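Local structure of possible protein of nuclear scaffold (3KAE) at residues Pro97-Asp100 / Met106-Asp109; Gly128-Gly133 / Leu153-Lys158; Thr20-Ala25 / Tyr44-Tyr49. The protein forms, as the N-terminal domain of the anaphase-promoting complex subunit Cdc27, a homodimeric tetratricopeptide-repeat scaffold that probably takes part in protein binding. All coordinates share one frame; numbering follows the deposited sequence.

Contact 1 of 3, residues Pro97-Asp100 / Met106-Asp109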
ATOM      1  N   PRO C  97     -15.349   4.038 -15.546  1.00 99.25           N
ATOM      2  CA  PRO C  97     -15.760   5.378 -15.979  1.00105.31           C
ATOM      3  C   PRO C  97     -14.579   6.222 -16.453  1.00103.68           C
ATOM      4  O   PRO C  97     -13.467   6.067 -15.950  1.00 97.33           O
ATOM      5  CB  PRO C  97     -16.339   5.996 -14.701  1.00114.68           C
ATOM      6  CG  PRO C  97     -16.638   4.841 -13.803  1.00120.11           C
ATOM      7  CD  PRO C  97     -15.617   3.806 -14.117  1.00107.15           C
ATOM      8  N   ASP C  98     -14.823   7.103 -17.417  1.00104.69           N
ATOM      9  CA  ASP C  98     -13.858   8.144 -17.743  1.00105.47           C
ATOM     10  C   ASP C  98     -13.690   9.005 -16.494  1.00 93.60           C
ATOM     11  O   ASP C  98     -14.658   9.592 -16.011  1.00 99.49           O
ATOM     12  CB  ASP C  98     -14.369   9.015 -18.898  1.00114.55           C
ATOM     13  CG  ASP C  98     -14.588   8.231 -20.180  1.00111.18           C
ATOM     14  OD1 ASP C  98     -13.744   7.371 -20.495  1.00 69.87           O
ATOM     15  OD2 ASP C  98     -15.597   8.490 -20.874  1.00126.20           O
ATOM     16  N   VAL C  99     -12.476   9.069 -15.958  1.00 85.84           N
ATOM     17  CA  VAL C  99     -12.241   9.835 -14.737  1.00 78.87           C
ATOM     18  C   VAL C  99     -11.028  10.744 -14.867  1.00 76.83           C
ATOM     19  O   VAL C  99     -10.310  10.693 -15.867  1.00 93.30           O
ATOM     20  CB  VAL C  99     -12.026   8.915 -13.519  1.00 80.46           C
ATOM     21  CG1 VAL C  99     -13.101   7.842 -13.463  1.00 88.60           C
ATOM     22  CG2 VAL C  99     -10.634   8.292 -13.556  1.00 59.56           C
ATOM     23  N   ASP C 100     -10.808  11.580 -13.857  1.00 53.13           N
ATOM     24  CA  ASP C 100      -9.577  12.358 -13.776  1.00 66.55           C
ATOM     25  C   ASP C 100      -8.385  11.464 -14.123  1.00 82.00           C
ATOM     26  O   ASP C 100      -8.323  10.306 -13.696  1.00 67.63           O
ATOM     27  CB  ASP C 100      -9.402  12.953 -12.375  1.00 59.85           C
ATOM     28  CG  ASP C 100      -8.207  13.901 -12.280  1.00 82.09           C
ATOM     29  OD1 ASP C 100      -7.329  13.669 -11.426  1.00 88.27           O
ATOM     30  OD2 ASP C 100      -8.138  14.876 -13.061  1.00 87.28           O
ATOM     31  N   MET C 106      -4.669   4.524 -11.765  1.00 69.97           N
ATOM     32  CA  MET C 106      -4.758   3.522 -10.706  1.00 56.81           C
ATOM     33  C   MET C 106      -5.664   2.387 -11.138  1.00 55.26           C
ATOM     34  O   MET C 106      -5.950   1.485 -10.357  1.00 55.55           O
ATOM     35  CB  MET C 106      -5.308   4.134  -9.418  1.00 66.38           C
ATOM     36  CG  MET C 106      -4.764   5.507  -9.086  1.00 68.52           C
ATOM     37  SD  MET C 106      -5.159   5.959  -7.390  1.00 76.46           S
ATOM     38  CE  MET C 106      -4.120   4.779  -6.515  1.00 77.90           C
ATOM     39  N   PHE C 107      -6.143   2.455 -12.375  1.00 62.37           N
ATOM     40  CA  PHE C 107      -7.121   1.480 -12.846  1.00 75.81           C
ATOM     41  C   PHE C 107      -6.486   0.325 -13.596  1.00 69.54           C
ATOM     42  O   PHE C 107      -5.375   0.426 -14.099  1.00 70.62           O
ATOM     43  CB  PHE C 107      -8.211   2.124 -13.714  1.00 60.10           C
ATOM     44  CG  PHE C 107      -9.179   2.954 -12.945  1.00 85.17           C
ATOM     45  CD1 PHE C 107      -9.173   2.944 -11.560  1.00 88.36           C
ATOM     46  CD2 PHE C 107     -10.114   3.735 -13.604  1.00 87.26           C
ATOM     47  CE1 PHE C 107     -10.065   3.714 -10.845  1.00 84.78           C
ATOM     48  CE2 PHE C 107     -11.011   4.500 -12.897  1.00 87.74           C
ATOM     49  CZ  PHE C 107     -10.988   4.489 -11.515  1.00 86.87           C
ATOM     50  N   VAL C 108      -7.245  -0.756 -13.687  1.00 66.45           N
ATOM     51  CA  VAL C 108      -6.789  -2.020 -14.233  1.00 58.10           C
ATOM     52  C   VAL C 108      -7.222  -2.196 -15.689  1.00 65.31           C
ATOM     53  O   VAL C 108      -8.397  -2.043 -16.027  1.00 75.07           O
ATOM     54  CB  VAL C 108      -7.366  -3.166 -13.379  1.00 51.44           C
ATOM     55  CG1 VAL C 108      -7.836  -4.323 -14.248  1.00 57.28           C
ATOM     56  CG2 VAL C 108      -6.373  -3.577 -12.325  1.00 54.30           C
ATOM     57  N   ASP C 109      -6.261  -2.516 -16.548  1.00 68.77           N
ATOM     58  CA  ASP C 109      -6.526  -2.759 -17.962  1.00 65.51           C
ATOM     59  C   ASP C 109      -6.756  -4.257 -18.180  1.00 70.09           C
ATOM     60  O   ASP C 109      -5.922  -5.076 -17.806  1.00 78.06           O
ATOM     61  CB  ASP C 109      -5.345  -2.245 -18.793  1.00 57.02           C
ATOM     62  CG  ASP C 109      -5.559  -2.403 -20.280  1.00 83.84           C
ATOM     63  OD1 ASP C 109      -6.605  -2.953 -20.682  1.00 95.69           O
ATOM     64  OD2 ASP C 109      -4.672  -1.977 -21.052  1.00 88.36           O
TER
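Phe107 meets Val99 where the chain folds back over a single short turn of helix, 101-104, and the contact illustrates how an aromatic ring can pack across such a turn, between two loop segments. Met106 precedes the ring and plays its part elsewhere, its side chain lying on Ile41. At Phe107 the contact proper begins. The CG of Phe107 stands beside its backbone N, anti to the carbonyl carbon (chi1 -72°), and this directs the ring at the other segment. The side chains of Val99 and Phe107 approach from opposite directions, and a single ring corner, CE2, does the touching. Val99 CG2 comes obliquely to 3.9 Å from Phe107 CE2, with Val99 CG1 at 4.0 Å from the same Phe107 CE2, so both valine methyls reach one ring atom. Pro97 O lies 4.2 Å from Phe107 CE2, at the ring edge and near its plane. That carbonyl is also bound by Gln104 NE2, while Gln104 OE1 accepts from Val99 N; one amide thus holds the backbone on which the valine is mounted. Val108 and Asp109 then lead the chain away, packing on or bonding to Tyr15 of the second subunit. Within its own chain, helix 101-104 links the two loops, and the buried ring of Phe107 packs on Met37 of helix 36-45 and Thr63 of helix 62-74.

Contact 2 of 3, residues Gly128-Gly133 / Leu153-Lys158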
ATOM      1  N   GLY C 128      -6.042 -25.469  -2.934  1.00 87.87           N
ATOM      2  CA  GLY C 128      -5.850 -26.906  -3.038  1.00 86.10           C
ATOM      3  C   GLY C 128      -5.876 -27.481  -4.445  1.00 87.86           C
ATOM      4  O   GLY C 128      -5.905 -28.697  -4.615  1.00103.24           O
ATOM      5  N   TYR C 129      -5.865 -26.620  -5.457  1.00 69.44           N
ATOM      6  CA  TYR C 129      -5.828 -27.080  -6.842  1.00 61.55           C
ATOM      7  C   TYR C 129      -4.494 -26.715  -7.489  1.00 76.98           C
ATOM      8  O   TYR C 129      -4.426 -25.813  -8.319  1.00 70.60           O
ATOM      9  CB  TYR C 129      -6.984 -26.495  -7.653  1.00 73.40           C
ATOM     10  CG  TYR C 129      -8.361 -26.795  -7.089  1.00 87.28           C
ATOM     11  CD1 TYR C 129      -9.188 -27.753  -7.677  1.00 86.22           C
ATOM     12  CD2 TYR C 129      -8.834 -26.121  -5.971  1.00 68.22           C
ATOM     13  CE1 TYR C 129     -10.444 -28.026  -7.168  1.00 84.54           C
ATOM     14  CE2 TYR C 129     -10.091 -26.389  -5.455  1.00 90.00           C
ATOM     15  CZ  TYR C 129     -10.891 -27.343  -6.056  1.00 97.99           C
ATOM     16  OH  TYR C 129     -12.141 -27.613  -5.544  1.00103.60           O
ATOM     17  N   ARG C 130      -3.442 -27.441  -7.112  1.00 75.90           N
ATOM     18  CA  ARG C 130      -2.088 -27.135  -7.558  1.00 66.84           C
ATOM     19  C   ARG C 130      -1.924 -27.227  -9.078  1.00 65.57           C
ATOM     20  O   ARG C 130      -1.395 -26.299  -9.695  1.00 62.14           O
ATOM     21  CB  ARG C 130      -1.074 -28.028  -6.830  1.00 75.10           C
ATOM     22  CG  ARG C 130       0.381 -27.652  -7.058  1.00 72.63           C
ATOM     23  CD  ARG C 130       0.545 -26.152  -7.142  1.00 69.70           C
ATOM     24  NE  ARG C 130       1.936 -25.737  -7.289  1.00 83.06           N
ATOM     25  CZ  ARG C 130       2.624 -25.092  -6.353  1.00 90.93           C
ATOM     26  NH1 ARG C 130       3.883 -24.736  -6.573  1.00 69.64           N
ATOM     27  NH2 ARG C 130       2.052 -24.794  -5.198  1.00112.21           N
ATOM     28  N   GLU C 131      -2.391 -28.326  -9.671  1.00 65.62           N
ATOM     29  CA  GLU C 131      -2.223 -28.562 -11.109  1.00 71.76           C
ATOM     30  C   GLU C 131      -2.880 -27.468 -11.946  1.00 69.65           C
ATOM     31  O   GLU C 131      -2.261 -26.947 -12.881  1.00 71.21           O
ATOM     32  CB  GLU C 131      -2.747 -29.952 -11.521  1.00 62.94           C
ATOM     33  N   GLU C 132      -4.126 -27.126 -11.615  1.00 69.38           N
ATOM     34  CA  GLU C 132      -4.817 -26.013 -12.277  1.00 59.63           C
ATOM     35  C   GLU C 132      -4.067 -24.691 -12.069  1.00 58.58           C
ATOM     36  O   GLU C 132      -3.944 -23.871 -12.990  1.00 60.98           O
ATOM     37  CB  GLU C 132      -6.253 -25.876 -11.779  1.00 71.20           C
ATOM     38  CG  GLU C 132      -7.023 -24.741 -12.465  1.00 91.06           C
ATOM     39  CD  GLU C 132      -8.365 -24.427 -11.815  1.00 94.88           C
ATOM     40  OE1 GLU C 132      -8.812 -25.193 -10.937  1.00112.95           O
ATOM     41  OE2 GLU C 132      -8.979 -23.408 -12.192  1.00 79.92           O
ATOM     42  N   GLY C 133      -3.564 -24.493 -10.854  1.00 46.73           N
ATOM     43  CA  GLY C 133      -2.745 -23.332 -10.540  1.00 53.45           C
ATOM     44  C   GLY C 133      -1.531 -23.209 -11.440  1.00 68.06           C
ATOM     45  O   GLY C 133      -1.263 -22.140 -11.999  1.00 53.25           O
ATOM     46  N   LEU C 153       6.859 -22.079 -10.943  1.00 59.26           N
ATOM     47  CA  LEU C 153       7.185 -22.924 -12.072  1.00 57.54           C
ATOM     48  C   LEU C 153       8.607 -23.471 -11.941  1.00 64.58           C
ATOM     49  O   LEU C 153       8.859 -24.653 -12.220  1.00 53.83           O
ATOM     50  CB  LEU C 153       6.979 -22.174 -13.386  1.00 55.14           C
ATOM     51  CG  LEU C 153       5.498 -21.968 -13.721  1.00 60.47           C
ATOM     52  CD1 LEU C 153       5.334 -21.233 -15.050  1.00 66.46           C
ATOM     53  CD2 LEU C 153       4.760 -23.303 -13.745  1.00 53.58           C
ATOM     54  N   LEU C 154       9.533 -22.631 -11.489  1.00 47.71           N
ATOM     55  CA  LEU C 154      10.873 -23.113 -11.207  1.00 49.11           C
ATOM     56  C   LEU C 154      10.830 -24.192 -10.128  1.00 61.78           C
ATOM     57  O   LEU C 154      11.402 -25.278 -10.270  1.00 64.75           O
ATOM     58  CB  LEU C 154      11.794 -21.978 -10.798  1.00 42.93           C
ATOM     59  CG  LEU C 154      12.161 -20.983 -11.900  1.00 58.24           C
ATOM     60  CD1 LEU C 154      13.094 -19.915 -11.352  1.00 47.58           C
ATOM     61  CD2 LEU C 154      12.784 -21.672 -13.102  1.00 62.19           C
ATOM     62  N   LEU C 155      10.142 -23.887  -9.043  1.00 65.07           N
ATOM     63  CA  LEU C 155       9.982 -24.823  -7.943  1.00 59.33           C
ATOM     64  C   LEU C 155       9.471 -26.184  -8.413  1.00 63.98           C
ATOM     65  O   LEU C 155       9.916 -27.224  -7.923  1.00 71.86           O
ATOM     66  CB  LEU C 155       9.027 -24.232  -6.902  1.00 66.59           C
ATOM     67  CG  LEU C 155       8.643 -25.135  -5.736  1.00 69.22           C
ATOM     68  CD1 LEU C 155       9.858 -25.404  -4.891  1.00 62.95           C
ATOM     69  CD2 LEU C 155       7.533 -24.503  -4.898  1.00 79.35           C
ATOM     70  N   GLU C 156       8.541 -26.177  -9.366  1.00 55.68           N
ATOM     71  CA  GLU C 156       7.936 -27.413  -9.861  1.00 74.00           C
ATOM     72  C   GLU C 156       8.691 -27.988 -11.057  1.00 79.49           C
ATOM     73  O   GLU C 156       8.297 -29.011 -11.606  1.00 87.24           O
ATOM     74  CB  GLU C 156       6.473 -27.174 -10.253  1.00 72.97           C
ATOM     75  CG  GLU C 156       5.557 -26.756  -9.101  1.00 80.22           C
ATOM     76  CD  GLU C 156       5.365 -27.859  -8.083  1.00 93.80           C
ATOM     77  OE1 GLU C 156       5.715 -29.024  -8.386  1.00109.68           O
ATOM     78  OE2 GLU C 156       4.862 -27.560  -6.978  1.00 80.50           O
ATOM     79  N   ASN C 157       9.769 -27.316 -11.454  1.00 62.79           N
ATOM     80  CA  ASN C 157      10.507 -27.654 -12.662  1.00 67.87           C
ATOM     81  C   ASN C 157       9.597 -27.653 -13.886  1.00 80.98           C
ATOM     82  O   ASN C 157       9.946 -28.205 -14.927  1.00 91.25           O
ATOM     83  CB  ASN C 157      11.200 -29.011 -12.498  1.00 68.33           C
ATOM     84  CG  ASN C 157      12.247 -29.270 -13.574  1.00 89.85           C
ATOM     85  OD1 ASN C 157      12.979 -28.358 -13.983  1.00 66.14           O
ATOM     86  ND2 ASN C 157      12.330 -30.525 -14.033  1.00 95.22           N
ATOM     87  N   LYS C 158       8.427 -27.032 -13.759  1.00 73.30           N
ATOM     88  CA  LYS C 158       7.447 -27.012 -14.849  1.00 64.89           C
ATOM     89  C   LYS C 158       7.458 -25.718 -15.673  1.00 59.57           C
ATOM     90  O   LYS C 158       6.465 -25.358 -16.306  1.00 61.66           O
ATOM     91  CB  LYS C 158       6.030 -27.326 -14.337  1.00 52.35           C
ATOM     92  CG  LYS C 158       5.460 -28.663 -14.814  1.00 77.35           C
ATOM     93  CD  LYS C 158       5.790 -29.796 -13.863  1.00 90.08           C
ATOM     94  CE  LYS C 158       5.020 -29.663 -12.562  1.00101.48           C
ATOM     95  NZ  LYS C 158       5.383 -30.709 -11.567  1.00108.02           N
TER
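Arg130 and Glu156 pair by charge between two successive helices of a tetratricopeptide-repeat domain, the start of helix 130-143 lying near the end of helix 147-155. The electrostatic part is a salt bridge without a directed N-H: Arg130 NH1 and Glu156 OE2 are 3.0 Å apart, but the oxygen sits over one face of the guanidinium, well out of its plane. The two flat groups are steeply inclined, their planes 75° apart, and the side chains come from opposite directions. Each chain has one bend, at the second torsion (37° in Arg130, -67° in Glu156), and still reaches across to the other. Attraction of charges, and not a directed N-H bond, probably holds the pair. Lys158 extends it into a network, more loosely: its NZ has a long ionic approach to Glu156 OE1, 3.6 Å, and a weak hydrogen bond to Glu156 O.

Van der Waals contact supplements the charges. Leu155 CD2 reaches to 4.0 Å from Arg130 NH1, and the buried Leu153 makes apolar contact with Ile134, Tyr137, Val138 and Phe141 of helix 130-143.

Backbone bonding shapes the nearby helix ends. Gly128 ends helix 113-126 and Asn157 ends helix 147-155, each with positive phi in a Schellman motif; Asn157 N bonds to Leu154 O at 2.9 Å. The carbon chain of the glutamate joins in as well, with Glu156 CG 3.6 Å from Arg130 NH1.

Contact 3 of 3, residues Thr20-Ala25 / Tyr44-Tyr49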
ATOM      1  N   THR C  20      -6.525  10.661   5.746  1.00 35.07           N
ATOM      2  CA  THR C  20      -6.946  11.847   5.015  1.00 36.30           C
ATOM      3  C   THR C  20      -7.579  11.483   3.680  1.00 49.52           C
ATOM      4  O   THR C  20      -8.601  12.035   3.301  1.00 68.00           O
ATOM      5  CB  THR C  20      -5.771  12.794   4.788  1.00 33.50           C
ATOM      6  OG1 THR C  20      -5.270  13.207   6.057  1.00 43.02           O
ATOM      7  CG2 THR C  20      -6.184  13.989   3.989  1.00 34.30           C
ATOM      8  N   ALA C  21      -6.974  10.545   2.968  1.00 56.17           N
ATOM      9  CA  ALA C  21      -7.461  10.159   1.646  1.00 36.15           C
ATOM     10  C   ALA C  21      -8.822   9.497   1.724  1.00 36.15           C
ATOM     11  O   ALA C  21      -9.666   9.694   0.861  1.00 37.40           O
ATOM     12  CB  ALA C  21      -6.443   9.212   0.964  1.00 51.02           C
ATOM     13  N   ILE C  22      -9.004   8.659   2.735  1.00 42.19           N
ATOM     14  CA  ILE C  22     -10.275   8.016   2.977  1.00 43.61           C
ATOM     15  C   ILE C  22     -11.341   9.107   3.311  1.00 67.44           C
ATOM     16  O   ILE C  22     -12.442   9.125   2.750  1.00 49.24           O
ATOM     17  CB  ILE C  22     -10.127   6.967   4.096  1.00 45.77           C
ATOM     18  CG1 ILE C  22      -9.239   5.800   3.603  1.00 44.82           C
ATOM     19  CG2 ILE C  22     -11.485   6.449   4.529  1.00 39.49           C
ATOM     20  CD1 ILE C  22      -8.784   4.841   4.692  1.00 39.71           C
ATOM     21  N   PHE C  23     -10.998  10.041   4.192  1.00 58.53           N
ATOM     22  CA  PHE C  23     -11.919  11.126   4.537  1.00 54.03           C
ATOM     23  C   PHE C  23     -12.268  11.985   3.324  1.00 44.18           C
ATOM     24  O   PHE C  23     -13.435  12.191   3.017  1.00 45.81           O
ATOM     25  CB  PHE C  23     -11.344  12.014   5.636  1.00 51.60           C
ATOM     26  CG  PHE C  23     -12.283  13.086   6.085  1.00 63.55           C
ATOM     27  CD1 PHE C  23     -12.392  14.274   5.376  1.00 61.21           C
ATOM     28  CD2 PHE C  23     -13.068  12.907   7.217  1.00 61.80           C
ATOM     29  CE1 PHE C  23     -13.269  15.262   5.782  1.00 62.81           C
ATOM     30  CE2 PHE C  23     -13.942  13.893   7.633  1.00 63.85           C
ATOM     31  CZ  PHE C  23     -14.050  15.078   6.911  1.00 54.77           C
ATOM     32  N   LEU C  24     -11.258  12.476   2.630  1.00 46.32           N
ATOM     33  CA  LEU C  24     -11.495  13.283   1.437  1.00 43.56           C
ATOM     34  C   LEU C  24     -12.254  12.504   0.376  1.00 61.36           C
ATOM     35  O   LEU C  24     -12.970  13.081  -0.437  1.00 66.49           O
ATOM     36  CB  LEU C  24     -10.160  13.771   0.850  1.00 41.20           C
ATOM     37  CG  LEU C  24      -9.363  14.786   1.656  1.00 53.81           C
ATOM     38  CD1 LEU C  24      -8.107  15.171   0.897  1.00 60.10           C
ATOM     39  CD2 LEU C  24     -10.239  16.030   1.939  1.00 62.61           C
ATOM     40  N   ALA C  25     -12.078  11.190   0.373  1.00 69.42           N
ATOM     41  CA  ALA C  25     -12.755  10.357  -0.606  1.00 63.67           C
ATOM     42  C   ALA C  25     -14.219  10.290  -0.223  1.00 55.31           C
ATOM     43  O   ALA C  25     -15.109  10.377  -1.077  1.00 54.60           O
ATOM     44  CB  ALA C  25     -12.126   8.955  -0.652  1.00 56.94           C
ATOM     45  N   TYR C  44      -8.262  -0.204   0.632  1.00 57.97           N
ATOM     46  CA  TYR C  44      -7.419  -1.390   0.465  1.00 45.39           C
ATOM     47  C   TYR C  44      -6.009  -1.044   0.941  1.00 40.27           C
ATOM     48  O   TYR C  44      -5.439  -1.739   1.778  1.00 38.36           O
ATOM     49  CB  TYR C  44      -7.400  -1.884  -0.990  1.00 50.20           C
ATOM     50  CG  TYR C  44      -6.427  -3.031  -1.192  1.00 54.38           C
ATOM     51  CD1 TYR C  44      -6.825  -4.353  -0.991  1.00 41.75           C
ATOM     52  CD2 TYR C  44      -5.097  -2.791  -1.531  1.00 43.22           C
ATOM     53  CE1 TYR C  44      -5.941  -5.400  -1.146  1.00 62.36           C
ATOM     54  CE2 TYR C  44      -4.208  -3.841  -1.707  1.00 43.56           C
ATOM     55  CZ  TYR C  44      -4.635  -5.138  -1.508  1.00 56.32           C
ATOM     56  OH  TYR C  44      -3.759  -6.176  -1.649  1.00 54.95           O
ATOM     57  N   LEU C  45      -5.475   0.064   0.443  1.00 32.33           N
ATOM     58  CA  LEU C  45      -4.133   0.485   0.818  1.00 31.07           C
ATOM     59  C   LEU C  45      -3.970   0.646   2.320  1.00 45.13           C
ATOM     60  O   LEU C  45      -2.882   0.447   2.856  1.00 53.27           O
ATOM     61  CB  LEU C  45      -3.739   1.772   0.101  1.00 39.06           C
ATOM     62  CG  LEU C  45      -3.560   1.631  -1.413  1.00 43.71           C
ATOM     63  CD1 LEU C  45      -3.444   3.014  -2.074  1.00 32.40           C
ATOM     64  CD2 LEU C  45      -2.341   0.732  -1.751  1.00 49.48           C
ATOM     65  N   ASN C  46      -5.056   0.996   3.004  1.00 42.52           N
ATOM     66  CA  ASN C  46      -4.983   1.238   4.436  1.00 45.56           C
ATOM     67  C   ASN C  46      -5.186  -0.039   5.227  1.00 34.47           C
ATOM     68  O   ASN C  46      -5.296  -0.017   6.454  1.00 49.06           O
ATOM     69  CB  ASN C  46      -5.989   2.312   4.860  1.00 42.43           C
ATOM     70  CG  ASN C  46      -5.724   2.832   6.255  1.00 58.84           C
ATOM     71  OD1 ASN C  46      -6.652   3.035   7.054  1.00 49.25           O
ATOM     72  ND2 ASN C  46      -4.450   3.043   6.567  1.00 42.62           N
ATOM     73  N   GLY C  47      -5.253  -1.159   4.509  1.00 55.06           N
ATOM     74  CA  GLY C  47      -5.395  -2.469   5.124  1.00 36.04           C
ATOM     75  C   GLY C  47      -6.814  -2.820   5.533  1.00 53.92           C
ATOM     76  O   GLY C  47      -7.011  -3.757   6.305  1.00 63.05           O
ATOM     77  N   GLU C  48      -7.802  -2.088   5.009  1.00 55.54           N
ATOM     78  CA  GLU C  48      -9.198  -2.288   5.416  1.00 56.41           C
ATOM     79  C   GLU C  48     -10.025  -3.004   4.359  1.00 56.48           C
ATOM     80  O   GLU C  48     -10.820  -2.391   3.638  1.00 57.45           O
ATOM     81  CB  GLU C  48      -9.857  -0.952   5.796  1.00 45.86           C
ATOM     82  CG  GLU C  48      -9.132  -0.215   6.900  1.00 52.04           C
ATOM     83  CD  GLU C  48      -9.856   1.044   7.336  1.00 67.18           C
ATOM     84  OE1 GLU C  48      -9.381   2.165   7.018  1.00 54.02           O
ATOM     85  OE2 GLU C  48     -10.914   0.911   7.988  1.00 74.88           O
ATOM     86  N   TYR C  49      -9.863  -4.317   4.307  1.00 53.84           N
ATOM     87  CA  TYR C  49     -10.419  -5.122   3.227  1.00 61.65           C
ATOM     88  C   TYR C  49     -11.936  -5.305   3.317  1.00 63.13           C
ATOM     89  O   TYR C  49     -12.646  -5.199   2.308  1.00 61.11           O
ATOM     90  CB  TYR C  49      -9.663  -6.464   3.140  1.00 55.30           C
ATOM     91  CG  TYR C  49      -8.169  -6.260   3.255  1.00 46.64           C
ATOM     92  CD1 TYR C  49      -7.471  -5.578   2.267  1.00 36.50           C
ATOM     93  CD2 TYR C  49      -7.467  -6.692   4.366  1.00 46.60           C
ATOM     94  CE1 TYR C  49      -6.134  -5.350   2.368  1.00 40.73           C
ATOM     95  CE2 TYR C  49      -6.105  -6.472   4.475  1.00 42.14           C
ATOM     96  CZ  TYR C  49      -5.444  -5.806   3.468  1.00 48.59           C
ATOM     97  OH  TYR C  49      -4.088  -5.562   3.554  1.00 38.12           O
TER
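Ile22 puts a single methyl group, CD1, against the turn that follows helix 36-45, a compact case of an apolar tip meeting two polar residues. Ile22 CD1 lies 3.8 Å from Asn46 CB and 3.6 Å from Glu48 OE1. The isoleucine crosses the asparagine at about a right angle, whereas its course relative to the glutamate is more slanting. Its long branch is nearly straight at the second torsion (chi2 168°), which carries CD1 to the far end of the side chain, out from helix 18-31. Val42 and Leu43 also pack on Ile22. Helices 18-31 and 36-45 are successive helices of the tetratricopeptide-repeat domain, within its APC3/Cdc27 family region, and the contact joins the first to the turn after the second.

The next shell is the turn itself. Gly47, with positive phi, is the C-prime residue of a Schellman motif: Gly47 N bonds to Tyr44 O at 2.8 Å and Glu48 N to Leu43 O. This halts helix 36-45 just before Asn46, and Glu48 takes the N-cap position of helix 49-57. Gly47 O also sits 3.4 Å above one face of the Tyr49 ring, offset toward its rim, while Tyr44 CD1 lies in plane at the ring edge. On the second subunit Tyr209 packs on Ile22, and its ring stands edge-to-face with that of Phe23.

Chemically, the contact is dispersion between a methyl group and its neighbours; the charge of Glu48 is probably balanced in part by Arg51, which bridges to OE2, and OE1 also touches the methyl.

Overall arrangement
The three contacts follow one another along the chain in the order 3, 1, 2, and none of them touches another. Contacts 1 and 3 are neighbours, with centres 18 Å apart and nearest atoms about 5 Å apart, and both touch the second subunit, so they lie at the dimer interface. Contact 2 lies across the chain's centre from both, its centre 33 Å from that of contact 1 and 35 Å from that of contact 3, and no other chain of the assembly reaches it. Helix-end geometry and interhelical turns recur throughout, but the dimer partner joins in only at contacts 1 and 3.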